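PDB 3TQH: quinone oxidoreductase from Coxiella burnetii, which binds NADPH and probably uses it to reduce quinones, as a member of the medium-chain dehydrogenase/reductase family. Local coordinates for residues T28-V40 with C107-I119. Numbering follows the deposited sequence.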
ATOM      1  N   THR A  28     -18.975   2.007  18.290  1.00 27.91           N
ATOM      2  CA  THR A  28     -18.709   2.796  17.093  1.00 26.30           C
ATOM      3  C   THR A  28     -17.714   3.885  17.470  1.00 26.35           C
ATOM      4  O   THR A  28     -17.744   4.384  18.597  1.00 28.30           O
ATOM      5  CB  THR A  28     -19.993   3.429  16.500  1.00 27.07           C
ATOM      6  OG1 THR A  28     -20.789   3.989  17.549  1.00 29.43           O
ATOM      7  CG2 THR A  28     -20.815   2.381  15.764  1.00 27.09           C
ATOM      8  N   PRO A  29     -16.808   4.236  16.546  1.00 24.74           N
ATOM      9  CA  PRO A  29     -15.863   5.318  16.810  1.00 25.15           C
ATOM     10  C   PRO A  29     -16.550   6.634  17.169  1.00 27.17           C
ATOM     11  O   PRO A  29     -17.621   6.944  16.639  1.00 27.41           O
ATOM     12  CB  PRO A  29     -15.131   5.476  15.478  1.00 23.03           C
ATOM     13  CG  PRO A  29     -15.268   4.180  14.806  1.00 21.67           C
ATOM     14  CD  PRO A  29     -16.559   3.591  15.246  1.00 22.66           C
ATOM     15  N   GLU A  30     -15.934   7.387  18.070  1.00 28.86           N
ATOM     16  CA  GLU A  30     -16.324   8.768  18.309  1.00 31.07           C
ATOM     17  C   GLU A  30     -15.809   9.615  17.151  1.00 29.92           C
ATOM     18  O   GLU A  30     -14.783   9.301  16.553  1.00 28.26           O
ATOM     19  CB  GLU A  30     -15.738   9.274  19.626  1.00 33.39           C
ATOM     20  CG  GLU A  30     -16.273   8.554  20.856  1.00 35.77           C
ATOM     21  CD  GLU A  30     -15.485   8.865  22.121  1.00 38.62           C
ATOM     22  OE1 GLU A  30     -14.235   8.798  22.086  1.00 38.83           O
ATOM     23  OE2 GLU A  30     -16.117   9.161  23.154  1.00 41.41           O
ATOM     24  N   TYR A  31     -16.530  10.675  16.821  1.00 31.17           N
ATOM     25  CA  TYR A  31     -16.070  11.604  15.797  1.00 30.86           C
ATOM     26  C   TYR A  31     -16.235  13.025  16.307  1.00 33.62           C
ATOM     27  O   TYR A  31     -17.237  13.356  16.947  1.00 35.41           O
ATOM     28  CB  TYR A  31     -16.811  11.394  14.463  1.00 29.40           C
ATOM     29  CG  TYR A  31     -18.320  11.474  14.567  1.00 30.55           C
ATOM     30  CD1 TYR A  31     -19.079  10.336  14.815  1.00 29.69           C
ATOM     31  CD2 TYR A  31     -18.985  12.689  14.422  1.00 32.48           C
ATOM     32  CE1 TYR A  31     -20.459  10.404  14.919  1.00 31.32           C
ATOM     33  CE2 TYR A  31     -20.366  12.769  14.523  1.00 33.59           C
ATOM     34  CZ  TYR A  31     -21.096  11.623  14.771  1.00 33.04           C
ATOM     35  OH  TYR A  31     -22.461  11.693  14.877  1.00 34.07           O
ATOM     36  N   ARG A  32     -15.224  13.846  16.043  1.00 34.30           N
ATOM     37  CA  ARG A  32     -15.243  15.266  16.387  1.00 37.23           C
ATOM     38  C   ARG A  32     -16.144  16.033  15.422  1.00 37.37           C
ATOM     39  O   ARG A  32     -16.644  15.480  14.437  1.00 35.31           O
ATOM     40  CB  ARG A  32     -13.826  15.854  16.318  1.00 38.02           C
ATOM     41  CG  ARG A  32     -12.890  15.473  17.458  1.00 39.76           C
ATOM     42  CD  ARG A  32     -11.585  16.253  17.330  1.00 42.32           C
ATOM     43  NE  ARG A  32     -10.840  15.837  16.138  1.00 41.39           N
ATOM     44  CZ  ARG A  32      -9.954  16.582  15.473  1.00 42.94           C
ATOM     45  NH1 ARG A  32      -9.665  17.826  15.858  1.00 46.40           N
ATOM     46  NH2 ARG A  32      -9.343  16.073  14.404  1.00 40.86           N
ATOM     47  N   LYS A  33     -16.320  17.319  15.704  1.00 39.97           N
ATOM     48  CA  LYS A  33     -17.147  18.200  14.887  1.00 40.91           C
ATOM     49  C   LYS A  33     -16.583  18.432  13.471  1.00 39.46           C
ATOM     50  O   LYS A  33     -17.324  18.843  12.576  1.00 39.55           O
ATOM     51  CB  LYS A  33     -17.349  19.541  15.607  1.00 44.49           C
ATOM     52  CG  LYS A  33     -18.085  19.431  16.947  1.00 46.79           C
ATOM     53  CD  LYS A  33     -18.112  20.773  17.691  1.00 51.10           C
ATOM     54  CE  LYS A  33     -18.903  20.686  18.990  1.00 53.41           C
ATOM     55  NZ  LYS A  33     -18.839  21.946  19.799  1.00 57.46           N
ATOM     56  N   ASN A  34     -15.287  18.179  13.271  1.00 38.39           N
ATOM     57  CA  ASN A  34     -14.683  18.253  11.928  1.00 37.13           C
ATOM     58  C   ASN A  34     -14.387  16.887  11.294  1.00 34.15           C
ATOM     59  O   ASN A  34     -13.671  16.808  10.297  1.00 33.25           O
ATOM     60  CB  ASN A  34     -13.426  19.142  11.929  1.00 38.66           C
ATOM     61  CG  ASN A  34     -12.298  18.599  12.800  1.00 38.07           C
ATOM     62  OD1 ASN A  34     -12.347  17.475  13.297  1.00 36.01           O
ATOM     63  ND2 ASN A  34     -11.266  19.415  12.983  1.00 39.69           N
ATOM     64  N   GLN A  35     -14.952  15.824  11.863  1.00 33.11           N
ATOM     65  CA  GLN A  35     -14.794  14.471  11.329  1.00 30.64           C
ATOM     66  C   GLN A  35     -16.154  13.874  10.948  1.00 30.06           C
ATOM     67  O   GLN A  35     -17.189  14.527  11.097  1.00 31.64           O
ATOM     68  CB  GLN A  35     -14.087  13.585  12.356  1.00 30.10           C
ATOM     69  CG  GLN A  35     -12.692  14.062  12.714  1.00 31.21           C
ATOM     70  CD  GLN A  35     -11.989  13.129  13.676  1.00 30.99           C
ATOM     71  OE1 GLN A  35     -11.029  12.463  13.313  1.00 30.24           O
ATOM     72  NE2 GLN A  35     -12.474  13.066  14.904  1.00 32.21           N
HETATM   73  N   MSE A  36     -16.144  12.642  10.443  1.00 28.17           N
HETATM   74  CA  MSE A  36     -17.375  11.955  10.025  1.00 28.03           C
HETATM   75  C   MSE A  36     -17.348  10.477  10.403  1.00 25.80           C
HETATM   76  O   MSE A  36     -16.292   9.930  10.700  1.00 24.58           O
HETATM   77  CB  MSE A  36     -17.573  12.101   8.512  1.00 27.97           C
HETATM   78  CG  MSE A  36     -16.473  11.472   7.675  1.00 28.24           C
HETATM   79 SE   MSE A  36     -16.310  12.211   5.866  1.00 33.41          SE
HETATM   80  CE  MSE A  36     -16.166  14.103   6.319  1.00 33.84           C
ATOM     81  N   LEU A  37     -18.520   9.848  10.406  1.00 25.43           N
ATOM     82  CA  LEU A  37     -18.632   8.407  10.616  1.00 23.86           C
ATOM     83  C   LEU A  37     -19.013   7.744   9.295  1.00 22.62           C
ATOM     84  O   LEU A  37     -19.964   8.167   8.634  1.00 23.50           O
ATOM     85  CB  LEU A  37     -19.673   8.098  11.692  1.00 25.27           C
ATOM     86  CG  LEU A  37     -19.733   6.652  12.203  1.00 24.49           C
ATOM     87  CD1 LEU A  37     -18.482   6.290  12.995  1.00 23.60           C
ATOM     88  CD2 LEU A  37     -20.973   6.445  13.053  1.00 26.31           C
ATOM     89  N   ILE A  38     -18.264   6.710   8.921  1.00 20.86           N
ATOM     90  CA  ILE A  38     -18.426   6.025   7.642  1.00 19.78           C
ATOM     91  C   ILE A  38     -18.875   4.579   7.854  1.00 19.62           C
ATOM     92  O   ILE A  38     -18.257   3.851   8.620  1.00 19.01           O
ATOM     93  CB  ILE A  38     -17.088   5.963   6.859  1.00 18.32           C
ATOM     94  CG1 ILE A  38     -16.435   7.348   6.736  1.00 18.64           C
ATOM     95  CG2 ILE A  38     -17.313   5.366   5.473  1.00 17.35           C
ATOM     96  CD1 ILE A  38     -17.244   8.343   5.950  1.00 20.00           C
ATOM     97  N   LYS A  39     -19.939   4.162   7.167  1.00 20.37           N
ATOM     98  CA  LYS A  39     -20.287   2.743   7.083  1.00 20.17           C
ATOM     99  C   LYS A  39     -19.353   2.091   6.061  1.00 18.30           C
ATOM    100  O   LYS A  39     -19.400   2.434   4.876  1.00 18.38           O
ATOM    101  CB  LYS A  39     -21.748   2.568   6.665  1.00 22.15           C
ATOM    102  CG  LYS A  39     -22.200   1.115   6.521  1.00 23.62           C
ATOM    103  CD  LYS A  39     -23.499   0.985   5.712  1.00 26.47           C
ATOM    104  CE  LYS A  39     -24.730   1.288   6.537  1.00 29.57           C
ATOM    105  NZ  LYS A  39     -25.978   0.773   5.888  1.00 32.29           N
ATOM    106  N   VAL A  40     -18.513   1.159   6.513  1.00 16.58           N
ATOM    107  CA  VAL A  40     -17.490   0.554   5.657  1.00 14.82           C
ATOM    108  C   VAL A  40     -18.058  -0.527   4.736  1.00 14.97           C
ATOM    109  O   VAL A  40     -18.720  -1.455   5.185  1.00 15.50           O
ATOM    110  CB  VAL A  40     -16.326  -0.048   6.490  1.00 13.81           C
ATOM    111  CG1 VAL A  40     -15.293  -0.726   5.582  1.00 11.89           C
ATOM    112  CG2 VAL A  40     -15.658   1.034   7.329  1.00 13.96           C
ATOM    113  N   CYS A 107      -9.554   0.000  10.266  1.00 14.33           N
ATOM    114  CA  CYS A 107     -10.422  -0.215   9.112  1.00 13.41           C
ATOM    115  C   CYS A 107     -10.973  -1.642   8.949  1.00 13.20           C
ATOM    116  O   CYS A 107     -11.952  -1.832   8.224  1.00 13.06           O
ATOM    117  CB  CYS A 107      -9.717   0.224   7.832  1.00 12.78           C
ATOM    118  SG  CYS A 107      -9.486   2.003   7.676  1.00 12.95           S
ATOM    119  N   TYR A 108     -10.359  -2.640   9.595  1.00 12.98           N
ATOM    120  CA  TYR A 108     -10.951  -3.985   9.649  1.00 13.11           C
ATOM    121  C   TYR A 108     -12.172  -3.900  10.569  1.00 14.22           C
ATOM    122  O   TYR A 108     -12.137  -4.386  11.704  1.00 14.97           O
ATOM    123  CB  TYR A 108      -9.990  -5.029  10.232  1.00 13.05           C
ATOM    124  CG  TYR A 108      -8.686  -5.311   9.505  1.00 11.48           C
ATOM    125  CD1 TYR A 108      -8.220  -4.511   8.460  1.00  9.87           C
ATOM    126  CD2 TYR A 108      -7.885  -6.373   9.919  1.00 10.63           C
ATOM    127  CE1 TYR A 108      -7.003  -4.790   7.836  1.00  8.62           C
ATOM    128  CE2 TYR A 108      -6.677  -6.654   9.306  1.00  9.54           C
ATOM    129  CZ  TYR A 108      -6.238  -5.862   8.270  1.00  8.66           C
ATOM    130  OH  TYR A 108      -5.028  -6.158   7.684  1.00  7.62           O
ATOM    131  N   ALA A 109     -13.243  -3.274  10.082  1.00 14.42           N
ATOM    132  CA  ALA A 109     -14.392  -2.938  10.930  1.00 15.73           C
ATOM    133  C   ALA A 109     -15.566  -2.411  10.109  1.00 16.23           C
ATOM    134  O   ALA A 109     -15.407  -2.010   8.963  1.00 16.16           O
ATOM    135  CB  ALA A 109     -13.989  -1.920  11.975  1.00 15.73           C
ATOM    136  N   GLU A 110     -16.745  -2.416  10.707  1.00 17.86           N
ATOM    137  CA  GLU A 110     -17.968  -2.011  10.023  1.00 18.70           C
ATOM    138  C   GLU A 110     -18.130  -0.488   9.934  1.00 18.56           C
ATOM    139  O   GLU A 110     -18.845   0.009   9.066  1.00 18.87           O
ATOM    140  CB  GLU A 110     -19.177  -2.622  10.735  1.00 20.84           C
ATOM    141  CG  GLU A 110     -19.245  -4.144  10.637  1.00 22.01           C
ATOM    142  CD  GLU A 110     -20.467  -4.729  11.330  1.00 25.41           C
ATOM    143  OE1 GLU A 110     -20.868  -4.217  12.400  1.00 26.37           O
ATOM    144  OE2 GLU A 110     -21.023  -5.715  10.806  1.00 28.80           O
ATOM    145  N   TYR A 111     -17.488   0.242  10.844  1.00 18.35           N
ATOM    146  CA  TYR A 111     -17.527   1.707  10.851  1.00 18.67           C
ATOM    147  C   TYR A 111     -16.147   2.281  11.142  1.00 17.88           C
ATOM    148  O   TYR A 111     -15.403   1.743  11.968  1.00 17.89           O
ATOM    149  CB  TYR A 111     -18.518   2.232  11.896  1.00 20.27           C
ATOM    150  CG  TYR A 111     -19.945   1.820  11.638  1.00 21.73           C
ATOM    151  CD1 TYR A 111     -20.802   2.632  10.899  1.00 22.73           C
ATOM    152  CD2 TYR A 111     -20.438   0.611  12.121  1.00 22.28           C
ATOM    153  CE1 TYR A 111     -22.118   2.248  10.649  1.00 24.00           C
ATOM    154  CE2 TYR A 111     -21.742   0.218  11.876  1.00 23.78           C
ATOM    155  CZ  TYR A 111     -22.581   1.039  11.143  1.00 24.72           C
ATOM    156  OH  TYR A 111     -23.880   0.651  10.904  1.00 26.83           O
ATOM    157  N   VAL A 112     -15.812   3.373  10.462  1.00 17.55           N
ATOM    158  CA  VAL A 112     -14.590   4.115  10.755  1.00 17.23           C
ATOM    159  C   VAL A 112     -14.875   5.604  10.896  1.00 18.47           C
ATOM    160  O   VAL A 112     -15.860   6.119  10.367  1.00 18.64           O
ATOM    161  CB  VAL A 112     -13.503   3.908   9.679  1.00 15.68           C
ATOM    162  CG1 VAL A 112     -13.127   2.444   9.588  1.00 14.99           C
ATOM    163  CG2 VAL A 112     -13.960   4.440   8.320  1.00 15.91           C
ATOM    164  N   CYS A 113     -14.002   6.275  11.639  1.00 19.29           N
ATOM    165  CA  CYS A 113     -14.012   7.726  11.753  1.00 21.02           C
ATOM    166  C   CYS A 113     -12.948   8.256  10.803  1.00 20.41           C
ATOM    167  O   CYS A 113     -11.851   7.706  10.736  1.00 19.50           O
ATOM    168  CB  CYS A 113     -13.712   8.148  13.193  1.00 22.50           C
ATOM    169  SG  CYS A 113     -13.383   9.899  13.430  1.00 25.75           S
ATOM    170  N   ALA A 114     -13.270   9.314  10.065  1.00 21.33           N
ATOM    171  CA  ALA A 114     -12.320   9.901   9.120  1.00 21.20           C
ATOM    172  C   ALA A 114     -12.480  11.414   8.985  1.00 23.18           C
ATOM    173  O   ALA A 114     -13.562  11.970   9.202  1.00 24.27           O
ATOM    174  CB  ALA A 114     -12.460   9.240   7.763  1.00 19.83           C
ATOM    175  N   SER A 115     -11.378  12.064   8.627  1.00 23.80           N
ATOM    176  CA  SER A 115     -11.357  13.487   8.343  1.00 25.85           C
ATOM    177  C   SER A 115     -11.656  13.677   6.861  1.00 25.68           C
ATOM    178  O   SER A 115     -11.299  12.829   6.047  1.00 24.60           O
ATOM    179  CB  SER A 115      -9.982  14.066   8.686  1.00 26.89           C
ATOM    180  OG  SER A 115      -9.873  15.426   8.293  1.00 29.67           O
ATOM    181  N   PRO A 116     -12.315  14.786   6.492  1.00 27.62           N
ATOM    182  CA  PRO A 116     -12.511  15.055   5.060  1.00 27.95           C
ATOM    183  C   PRO A 116     -11.209  15.261   4.281  1.00 28.23           C
ATOM    184  O   PRO A 116     -11.217  15.208   3.048  1.00 28.40           O
ATOM    185  CB  PRO A 116     -13.347  16.344   5.051  1.00 30.32           C
ATOM    186  CG  PRO A 116     -13.172  16.941   6.409  1.00 31.76           C
ATOM    187  CD  PRO A 116     -12.980  15.789   7.339  1.00 29.70           C
ATOM    188  N   ASP A 117     -10.109  15.501   4.994  1.00 28.82           N
ATOM    189  CA  ASP A 117      -8.800  15.708   4.379  1.00 29.14           C
ATOM    190  C   ASP A 117      -8.156  14.400   3.935  1.00 26.29           C
ATOM    191  O   ASP A 117      -7.251  14.420   3.107  1.00 26.44           O
ATOM    192  CB  ASP A 117      -7.864  16.438   5.352  1.00 31.16           C
ATOM    193  CG  ASP A 117      -8.392  17.818   5.748  1.00 35.38           C
ATOM    194  OD1 ASP A 117      -8.557  18.685   4.856  1.00 38.45           O
ATOM    195  OD2 ASP A 117      -8.639  18.036   6.954  1.00 38.26           O
ATOM    196  N   THR A 118      -8.614  13.270   4.477  1.00 23.78           N
ATOM    197  CA  THR A 118      -8.045  11.961   4.119  1.00 21.43           C
ATOM    198  C   THR A 118      -9.031  11.048   3.365  1.00 19.74           C
ATOM    199  O   THR A 118      -8.892   9.825   3.391  1.00 17.76           O
ATOM    200  CB  THR A 118      -7.468  11.231   5.357  1.00 20.56           C
ATOM    201  OG1 THR A 118      -8.535  10.795   6.208  1.00 20.27           O
ATOM    202  CG2 THR A 118      -6.518  12.159   6.130  1.00 21.50           C
ATOM    203  N   ILE A 119     -10.007  11.649   2.686  1.00 20.33           N
ATOM    204  CA  ILE A 119     -10.913  10.905   1.804  1.00 19.55           C
ATOM    205  C   ILE A 119     -11.158  11.665   0.507  1.00 20.50           C
ATOM    206  O   ILE A 119     -10.859  12.851   0.415  1.00 21.84           O
ATOM    207  CB  ILE A 119     -12.292  10.622   2.469  1.00 19.44           C
ATOM    208  CG1 ILE A 119     -13.049  11.923   2.762  1.00 21.89           C
ATOM    209  CG2 ILE A 119     -12.112   9.823   3.745  1.00 18.20           C
ATOM    210  CD1 ILE A 119     -14.556  11.754   2.778  1.00 23.35           C
TER
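M36–V40 and Y111–A114 pair as neighbouring antiparallel strands in the GroES-like domain of this medium-chain dehydrogenase/reductase fold, and the loop T28–Q35 folds back over one face of the pair. Five backbone bonds tie the strands. M36 and A114 bond reciprocally, as do I38 and V112, and V40 N closes the ladder on E110 O at 2.8 Å, reaching that oxygen from above its carbonyl plane. Between these bonds, CA-H...O contacts run from Y111 CA to I38 O and from C113 CA to M36 O.

L37, K39, Y111 and C113 share the face under the loop. P29 crosses the Y111 side chain at about a right angle, its CD 4.1 Å from Y111 CB, and its CB packs on C113 CB at 3.8 Å. The Y111 ring is met obliquely by T28 CG2 and K39 CA. C113 SG, turned anti to its own backbone N (chi1 169°), reaches Y31 CB; the hydroxyl of Y31 goes on to E81.

M36, I38, V112 and A114 occupy the other face; there I38 touches V79 of the adjoining strand 74-82 and V95 of strand 94-98. I38 CB rests on V112 CG2 at 3.8 Å, while V112 CG1 touches V40 CG2 at 3.7 Å. CG of selenomethionine M36 sits between its backbone N and carbonyl carbon (chi1 62°), with SE meeting CD1 of I119, the start of strand 119-121, at 3.6 Å; the bend at chi3 (53°) then sets CE 3.7 Å from CD of P116, which follows strand 111-114.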